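Local coordinates for protein transcriptional regulator (Bacillus halodurans, PDB 1Z4E) that probably acts as an acyltransferase of the GNAT family, although it was named a transcriptional regulator, at residues A10-L22 against R33-F46. Sequence-based numbering, arbitrary orientation.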
ATOM      1  N   ALA A  10      -2.148  18.444   5.743  1.00 15.94           N
ATOM      2  CA  ALA A  10      -3.161  18.764   6.741  1.00 14.25           C
ATOM      3  C   ALA A  10      -2.523  19.061   8.098  1.00 17.83           C
ATOM      4  O   ALA A  10      -1.387  18.667   8.359  1.00 17.86           O
ATOM      5  CB  ALA A  10      -4.143  17.591   6.875  1.00 17.43           C
ATOM      6  N   THR A  11      -3.246  19.779   8.953  1.00 15.30           N
ATOM      7  CA  THR A  11      -2.763  20.056  10.309  1.00 14.97           C
ATOM      8  C   THR A  11      -3.907  19.652  11.247  1.00 16.30           C
ATOM      9  O   THR A  11      -4.972  19.243  10.782  1.00 11.99           O
ATOM     10  CB  THR A  11      -2.427  21.555  10.527  1.00 24.40           C
ATOM     11  OG1 THR A  11      -3.629  22.327  10.503  1.00 25.85           O
ATOM     12  CG2 THR A  11      -1.481  22.058   9.436  1.00 22.00           C
ATOM     13  N   GLU A  12      -3.690  19.758  12.555  1.00 17.17           N
ATOM     14  CA  GLU A  12      -4.715  19.390  13.523  1.00 16.81           C
ATOM     15  C   GLU A  12      -6.012  20.165  13.312  1.00 15.12           C
ATOM     16  O   GLU A  12      -7.107  19.657  13.581  1.00 16.31           O
ATOM     17  CB  GLU A  12      -4.202  19.616  14.948  1.00 14.45           C
ATOM     18  CG  GLU A  12      -3.080  18.663  15.365  1.00 17.50           C
ATOM     19  CD  GLU A  12      -1.721  19.053  14.804  1.00 19.28           C
ATOM     20  OE1 GLU A  12      -1.617  20.106  14.128  1.00 16.20           O
ATOM     21  OE2 GLU A  12      -0.754  18.308  15.047  1.00 19.87           O
ATOM     22  N   GLY A  13      -5.883  21.391  12.815  1.00 15.20           N
ATOM     23  CA  GLY A  13      -7.046  22.220  12.570  1.00 14.82           C
ATOM     24  C   GLY A  13      -7.989  21.702  11.491  1.00 16.93           C
ATOM     25  O   GLY A  13      -9.140  22.137  11.416  1.00 13.06           O
ATOM     26  N   ASP A  14      -7.514  20.775  10.661  1.00 16.31           N
ATOM     27  CA  ASP A  14      -8.332  20.217   9.582  1.00 17.53           C
ATOM     28  C   ASP A  14      -8.983  18.897   9.974  1.00 16.91           C
ATOM     29  O   ASP A  14      -9.885  18.412   9.280  1.00 15.43           O
ATOM     30  CB  ASP A  14      -7.472  19.941   8.339  1.00 12.04           C
ATOM     31  CG  ASP A  14      -6.662  21.138   7.905  1.00 13.93           C
ATOM     32  OD1 ASP A  14      -7.228  22.247   7.842  1.00 13.66           O
ATOM     33  OD2 ASP A  14      -5.460  20.966   7.610  1.00 12.74           O
ATOM     34  N   LEU A  15      -8.519  18.316  11.074  1.00 18.22           N
ATOM     35  CA  LEU A  15      -9.004  17.008  11.502  1.00 18.74           C
ATOM     36  C   LEU A  15     -10.510  16.861  11.601  1.00 19.54           C
ATOM     37  O   LEU A  15     -11.062  15.870  11.133  1.00 19.55           O
ATOM     38  CB  LEU A  15      -8.366  16.608  12.835  1.00 18.65           C
ATOM     39  CG  LEU A  15      -8.570  15.137  13.222  1.00 17.34           C
ATOM     40  CD1 LEU A  15      -8.065  14.221  12.105  1.00 15.03           C
ATOM     41  CD2 LEU A  15      -7.825  14.845  14.518  1.00 15.61           C
ATOM     42  N   GLU A  16     -11.175  17.838  12.206  1.00 13.80           N
ATOM     43  CA  GLU A  16     -12.627  17.772  12.353  1.00 14.88           C
ATOM     44  C   GLU A  16     -13.313  17.665  10.990  1.00 15.19           C
ATOM     45  O   GLU A  16     -14.209  16.827  10.794  1.00 15.40           O
ATOM     46  CB  GLU A  16     -13.130  19.002  13.125  1.00 19.45           C
ATOM     47  CG  GLU A  16     -14.617  18.995  13.467  1.00 24.25           C
ATOM     48  CD  GLU A  16     -15.481  19.558  12.355  1.00 24.79           C
ATOM     49  OE1 GLU A  16     -15.070  20.563  11.744  1.00 25.49           O
ATOM     50  OE2 GLU A  16     -16.576  19.012  12.103  1.00 27.65           O
ATOM     51  N   GLN A  17     -12.895  18.498  10.041  1.00 18.67           N
ATOM     52  CA  GLN A  17     -13.494  18.456   8.714  1.00 19.67           C
ATOM     53  C   GLN A  17     -13.131  17.180   7.962  1.00 15.92           C
ATOM     54  O   GLN A  17     -13.961  16.640   7.238  1.00 13.49           O
ATOM     55  CB  GLN A  17     -13.080  19.677   7.883  1.00 18.27           C
ATOM     56  CG  GLN A  17     -13.674  20.982   8.376  1.00 21.55           C
ATOM     57  CD  GLN A  17     -13.277  22.156   7.505  1.00 21.03           C
ATOM     58  OE1 GLN A  17     -13.672  22.244   6.340  1.00 23.39           O
ATOM     59  NE2 GLN A  17     -12.485  23.064   8.066  1.00 21.32           N
ATOM     60  N   MET A  18     -11.904  16.692   8.126  1.00 12.84           N
ATOM     61  CA  MET A  18     -11.509  15.463   7.432  1.00 14.12           C
ATOM     62  C   MET A  18     -12.346  14.271   7.908  1.00 14.64           C
ATOM     63  O   MET A  18     -12.833  13.486   7.089  1.00 13.73           O
ATOM     64  CB  MET A  18     -10.012  15.168   7.634  1.00  1.94           C
ATOM     65  CG  MET A  18      -9.063  16.116   6.870  1.00  2.30           C
ATOM     66  SD  MET A  18      -7.313  15.538   6.816  1.00 10.58           S
ATOM     67  CE  MET A  18      -6.861  15.699   8.512  1.00 18.80           C
ATOM     68  N   VAL A  19     -12.517  14.136   9.225  1.00 13.24           N
ATOM     69  CA  VAL A  19     -13.307  13.034   9.778  1.00 13.49           C
ATOM     70  C   VAL A  19     -14.748  13.127   9.276  1.00 15.22           C
ATOM     71  O   VAL A  19     -15.352  12.116   8.921  1.00 13.80           O
ATOM     72  CB  VAL A  19     -13.313  13.046  11.329  1.00 17.92           C
ATOM     73  CG1 VAL A  19     -14.212  11.923  11.864  1.00 17.09           C
ATOM     74  CG2 VAL A  19     -11.896  12.870  11.851  1.00 18.24           C
ATOM     75  N   HIS A  20     -15.291  14.340   9.235  1.00 17.33           N
ATOM     76  CA  HIS A  20     -16.656  14.525   8.751  1.00 17.22           C
ATOM     77  C   HIS A  20     -16.770  14.042   7.292  1.00 16.52           C
ATOM     78  O   HIS A  20     -17.733  13.359   6.932  1.00 15.15           O
ATOM     79  CB  HIS A  20     -17.064  15.998   8.851  1.00 26.65           C
ATOM     80  CG  HIS A  20     -18.518  16.237   8.582  1.00 31.78           C
ATOM     81  ND1 HIS A  20     -19.516  15.735   9.390  1.00 43.32           N
ATOM     82  CD2 HIS A  20     -19.144  16.902   7.582  1.00 44.10           C
ATOM     83  CE1 HIS A  20     -20.694  16.080   8.900  1.00 44.81           C
ATOM     84  NE2 HIS A  20     -20.497  16.788   7.802  1.00 44.84           N
ATOM     85  N   MET A  21     -15.781  14.383   6.465  1.00 16.52           N
ATOM     86  CA  MET A  21     -15.776  13.981   5.056  1.00 15.86           C
ATOM     87  C   MET A  21     -15.725  12.455   4.959  1.00 16.48           C
ATOM     88  O   MET A  21     -16.439  11.846   4.157  1.00 15.82           O
ATOM     89  CB  MET A  21     -14.576  14.613   4.323  1.00  8.04           C
ATOM     90  CG  MET A  21     -14.635  14.528   2.779  1.00 14.52           C
ATOM     91  SD  MET A  21     -13.372  15.532   1.904  1.00 11.16           S
ATOM     92  CE  MET A  21     -13.851  17.171   2.371  1.00 10.61           C
ATOM     93  N   LEU A  22     -14.893  11.829   5.784  1.00 16.19           N
ATOM     94  CA  LEU A  22     -14.786  10.371   5.780  1.00 17.49           C
ATOM     95  C   LEU A  22     -16.117   9.710   6.142  1.00 20.49           C
ATOM     96  O   LEU A  22     -16.556   8.768   5.476  1.00 19.10           O
ATOM     97  CB  LEU A  22     -13.709   9.906   6.764  1.00 18.41           C
ATOM     98  CG  LEU A  22     -12.253  10.232   6.419  1.00 16.77           C
ATOM     99  CD1 LEU A  22     -11.338   9.772   7.558  1.00 17.48           C
ATOM    100  CD2 LEU A  22     -11.872   9.548   5.110  1.00 21.81           C
ATOM    101  N   ARG A  33     -16.755   6.983  12.329  1.00 24.18           N
ATOM    102  CA  ARG A  33     -17.527   7.432  13.476  1.00 24.86           C
ATOM    103  C   ARG A  33     -17.295   8.920  13.684  1.00 23.48           C
ATOM    104  O   ARG A  33     -16.351   9.325  14.360  1.00 24.25           O
ATOM    105  CB  ARG A  33     -17.112   6.667  14.733  1.00 37.48           C
ATOM    106  CG  ARG A  33     -17.943   6.997  15.969  1.00 41.08           C
ATOM    107  CD  ARG A  33     -17.333   6.385  17.225  1.00 44.31           C
ATOM    108  NE  ARG A  33     -17.045   4.963  17.055  1.00 50.99           N
ATOM    109  CZ  ARG A  33     -17.962   4.035  16.796  1.00 58.46           C
ATOM    110  NH1 ARG A  33     -19.239   4.374  16.678  1.00 58.90           N
ATOM    111  NH2 ARG A  33     -17.601   2.764  16.647  1.00 56.28           N
ATOM    112  N   TYR A  34     -18.150   9.737  13.085  1.00 20.52           N
ATOM    113  CA  TYR A  34     -18.024  11.172  13.248  1.00 21.37           C
ATOM    114  C   TYR A  34     -18.866  11.625  14.432  1.00 21.71           C
ATOM    115  O   TYR A  34     -20.046  11.288  14.531  1.00 22.19           O
ATOM    116  CB  TYR A  34     -18.504  11.919  12.007  1.00 21.77           C
ATOM    117  CG  TYR A  34     -18.515  13.422  12.206  1.00 22.12           C
ATOM    118  CD1 TYR A  34     -17.325  14.153  12.235  1.00 25.80           C
ATOM    119  CD2 TYR A  34     -19.715  14.110  12.392  1.00 30.67           C
ATOM    120  CE1 TYR A  34     -17.331  15.536  12.444  1.00 28.72           C
ATOM    121  CE2 TYR A  34     -19.732  15.490  12.603  1.00 31.18           C
ATOM    122  CZ  TYR A  34     -18.537  16.195  12.625  1.00 32.83           C
ATOM    123  OH  TYR A  34     -18.553  17.557  12.821  1.00 34.59           O
ATOM    124  N   GLU A  35     -18.246  12.376  15.332  1.00 18.92           N
ATOM    125  CA  GLU A  35     -18.947  12.921  16.480  1.00 18.92           C
ATOM    126  C   GLU A  35     -18.069  13.988  17.128  1.00 18.92           C
ATOM    127  O   GLU A  35     -16.882  14.105  16.806  1.00 18.92           O
ATOM    128  CB  GLU A  35     -19.309  11.809  17.474  1.00 38.02           C
ATOM    129  CG  GLU A  35     -18.146  11.093  18.126  1.00 38.02           C
ATOM    130  CD  GLU A  35     -18.575   9.786  18.777  1.00 38.02           C
ATOM    131  OE1 GLU A  35     -17.854   9.296  19.671  1.00 38.02           O
ATOM    132  OE2 GLU A  35     -19.629   9.238  18.383  1.00 38.02           O
ATOM    133  N   LYS A  36     -18.671  14.788  18.001  1.00 22.36           N
ATOM    134  CA  LYS A  36     -17.961  15.842  18.709  1.00 22.36           C
ATOM    135  C   LYS A  36     -18.154  15.593  20.199  1.00 22.36           C
ATOM    136  O   LYS A  36     -19.285  15.537  20.681  1.00 22.36           O
ATOM    137  CB  LYS A  36     -18.535  17.215  18.356  1.00 36.37           C
ATOM    138  CG  LYS A  36     -18.530  17.553  16.881  1.00 36.37           C
ATOM    139  CD  LYS A  36     -19.195  18.900  16.651  1.00 36.37           C
ATOM    140  CE  LYS A  36     -19.222  19.264  15.186  1.00 36.37           C
ATOM    141  NZ  LYS A  36     -19.755  20.633  14.968  1.00 36.37           N
ATOM    142  N   PRO A  37     -17.054  15.431  20.950  1.00 16.95           N
ATOM    143  CA  PRO A  37     -15.663  15.469  20.483  1.00 16.95           C
ATOM    144  C   PRO A  37     -15.308  14.306  19.552  1.00 16.95           C
ATOM    145  O   PRO A  37     -15.973  13.274  19.546  1.00 16.95           O
ATOM    146  CB  PRO A  37     -14.870  15.431  21.783  1.00 27.47           C
ATOM    147  CG  PRO A  37     -15.739  14.568  22.658  1.00 27.47           C
ATOM    148  CD  PRO A  37     -17.111  15.139  22.393  1.00 27.47           C
ATOM    149  N   LEU A  38     -14.254  14.489  18.767  1.00 14.67           N
ATOM    150  CA  LEU A  38     -13.800  13.455  17.836  1.00 14.67           C
ATOM    151  C   LEU A  38     -13.255  12.239  18.587  1.00 14.67           C
ATOM    152  O   LEU A  38     -12.619  12.382  19.637  1.00 14.67           O
ATOM    153  CB  LEU A  38     -12.696  14.019  16.931  1.00 16.75           C
ATOM    154  CG  LEU A  38     -13.040  15.217  16.036  1.00 16.75           C
ATOM    155  CD1 LEU A  38     -11.761  15.790  15.429  1.00 16.75           C
ATOM    156  CD2 LEU A  38     -14.005  14.777  14.939  1.00 16.75           C
ATOM    157  N   PRO A  39     -13.505  11.023  18.066  1.00 18.12           N
ATOM    158  CA  PRO A  39     -13.008   9.807  18.720  1.00 18.04           C
ATOM    159  C   PRO A  39     -11.481   9.859  18.778  1.00 18.70           C
ATOM    160  O   PRO A  39     -10.832  10.212  17.791  1.00 16.39           O
ATOM    161  CB  PRO A  39     -13.516   8.693  17.806  1.00 18.25           C
ATOM    162  CG  PRO A  39     -14.797   9.264  17.263  1.00 18.34           C
ATOM    163  CD  PRO A  39     -14.398  10.689  16.942  1.00 17.85           C
ATOM    164  N   VAL A  40     -10.905   9.505  19.921  1.00 14.05           N
ATOM    165  CA  VAL A  40      -9.457   9.567  20.071  1.00 16.58           C
ATOM    166  C   VAL A  40      -8.696   8.692  19.082  1.00 15.99           C
ATOM    167  O   VAL A  40      -7.534   8.961  18.779  1.00 17.15           O
ATOM    168  CB  VAL A  40      -9.020   9.202  21.508  1.00 29.45           C
ATOM    169  CG1 VAL A  40      -9.605  10.211  22.490  1.00 30.93           C
ATOM    170  CG2 VAL A  40      -9.467   7.790  21.851  1.00 35.19           C
ATOM    171  N   SER A  41      -9.346   7.652  18.576  1.00 18.91           N
ATOM    172  CA  SER A  41      -8.701   6.761  17.615  1.00 16.89           C
ATOM    173  C   SER A  41      -8.212   7.547  16.392  1.00 18.35           C
ATOM    174  O   SER A  41      -7.150   7.249  15.846  1.00 16.04           O
ATOM    175  CB  SER A  41      -9.671   5.660  17.175  1.00 21.53           C
ATOM    176  OG  SER A  41     -10.809   6.208  16.536  1.00 25.40           O
ATOM    177  N   TYR A  42      -8.979   8.547  15.963  1.00 15.96           N
ATOM    178  CA  TYR A  42      -8.580   9.369  14.816  1.00 17.36           C
ATOM    179  C   TYR A  42      -7.390  10.236  15.210  1.00 17.87           C
ATOM    180  O   TYR A  42      -6.491  10.493  14.405  1.00 17.53           O
ATOM    181  CB  TYR A  42      -9.723  10.285  14.360  1.00 15.89           C
ATOM    182  CG  TYR A  42     -10.861   9.590  13.643  1.00 16.42           C
ATOM    183  CD1 TYR A  42     -10.677   9.024  12.383  1.00 16.37           C
ATOM    184  CD2 TYR A  42     -12.125   9.504  14.226  1.00 15.93           C
ATOM    185  CE1 TYR A  42     -11.728   8.389  11.719  1.00 14.25           C
ATOM    186  CE2 TYR A  42     -13.181   8.870  13.576  1.00 13.40           C
ATOM    187  CZ  TYR A  42     -12.977   8.315  12.322  1.00 15.48           C
ATOM    188  OH  TYR A  42     -14.022   7.692  11.682  1.00 19.35           O
ATOM    189  N   VAL A  43      -7.390  10.694  16.458  1.00 18.39           N
ATOM    190  CA  VAL A  43      -6.309  11.537  16.953  1.00 17.69           C
ATOM    191  C   VAL A  43      -4.999  10.769  17.039  1.00 18.55           C
ATOM    192  O   VAL A  43      -3.954  11.275  16.640  1.00 15.37           O
ATOM    193  CB  VAL A  43      -6.632  12.108  18.346  1.00 17.64           C
ATOM    194  CG1 VAL A  43      -5.449  12.938  18.850  1.00 21.75           C
ATOM    195  CG2 VAL A  43      -7.887  12.965  18.273  1.00 17.34           C
ATOM    196  N   ARG A  44      -5.052   9.553  17.573  1.00 12.03           N
ATOM    197  CA  ARG A  44      -3.849   8.733  17.681  1.00 16.16           C
ATOM    198  C   ARG A  44      -3.267   8.446  16.301  1.00 16.64           C
ATOM    199  O   ARG A  44      -2.050   8.445  16.117  1.00 15.79           O
ATOM    200  CB  ARG A  44      -4.169   7.417  18.397  1.00 29.46           C
ATOM    201  CG  ARG A  44      -4.366   7.603  19.892  1.00 31.29           C
ATOM    202  CD  ARG A  44      -4.967   6.379  20.565  1.00 34.94           C
ATOM    203  NE  ARG A  44      -5.195   6.627  21.988  1.00 43.32           N
ATOM    204  CZ  ARG A  44      -6.098   5.985  22.723  1.00 45.22           C
ATOM    205  NH1 ARG A  44      -6.862   5.055  22.168  1.00 52.32           N
ATOM    206  NH2 ARG A  44      -6.242   6.278  24.010  1.00 44.85           N
ATOM    207  N   ALA A  45      -4.142   8.196  15.335  1.00 19.05           N
ATOM    208  CA  ALA A  45      -3.705   7.915  13.973  1.00 17.71           C
ATOM    209  C   ALA A  45      -3.076   9.166  13.366  1.00 18.77           C
ATOM    210  O   ALA A  45      -2.027   9.091  12.730  1.00 18.52           O
ATOM    211  CB  ALA A  45      -4.892   7.444  13.118  1.00 15.71           C
ATOM    212  N   PHE A  46      -3.716  10.316  13.570  1.00 13.68           N
ATOM    213  CA  PHE A  46      -3.197  11.570  13.033  1.00 13.96           C
ATOM    214  C   PHE A  46      -1.788  11.837  13.531  1.00 15.02           C
ATOM    215  O   PHE A  46      -0.916  12.229  12.756  1.00 13.12           O
ATOM    216  CB  PHE A  46      -4.089  12.760  13.411  1.00 14.54           C
ATOM    217  CG  PHE A  46      -3.644  14.056  12.792  1.00 19.55           C
ATOM    218  CD1 PHE A  46      -4.026  14.390  11.492  1.00 19.63           C
ATOM    219  CD2 PHE A  46      -2.776  14.908  13.476  1.00 16.59           C
ATOM    220  CE1 PHE A  46      -3.548  15.552  10.878  1.00 21.76           C
ATOM    221  CE2 PHE A  46      -2.290  16.074  12.869  1.00 13.95           C
ATOM    222  CZ  PHE A  46      -2.676  16.395  11.568  1.00 23.37           C
TER
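With CG anti to the backbone N in both Tyr34 (chi1 174°) and His20, the two rings meet in a T-shaped stack, the imidazole edge directed at the phenol face, centroids 4.4 Å apart. In this GNAT fold the two helices lie between the first strand, 6-9, and strand 55-62: the N-to-C directions of helix 15-22 and helix 40-46 are 116° apart, and the loop leading into the second helix lies along one side of the first. His20 ND1 sits over the Tyr34 ring, and His20 CB adds a CH-pi contact to the same ring. From the ring's edge, Tyr34 OH donates to Glu16 OE2 at 2.6 Å, nearly along the C-O axis of the carboxylate, whose plane is turned 58° from the phenol. A leucine in place of Tyr34 would probably leave Glu16 without this hydroxyl donor and the His20 ring without its aromatic face, free to turn. Lys36 NZ stays 4.6 Å from Glu16 OE2, too far for a salt bridge. Next to this, Leu38 CD1 lies 3.8 Å from Glu16 CA and also touches Leu15; in the buried part, Val19 CG1 rests over one face of Tyr42, 3.6 Å from CE2. The Tyr42 hydroxyl accepts a bond from Arg33 N and also pairs with Glu32, which ties the loop to its own helix. Leu15 and Tyr42 also pack against the second subunit. At the far end Phe46, which reaches Leu57 of the sheet, is touched by Leu15 CD1 and Met18 CE. The Glu12 side chain, salt-bridged to Lys50, runs at about a right angle to that of Phe46 and sets OE2 at the ring's edge, 3.5 Å from Phe46 CE2.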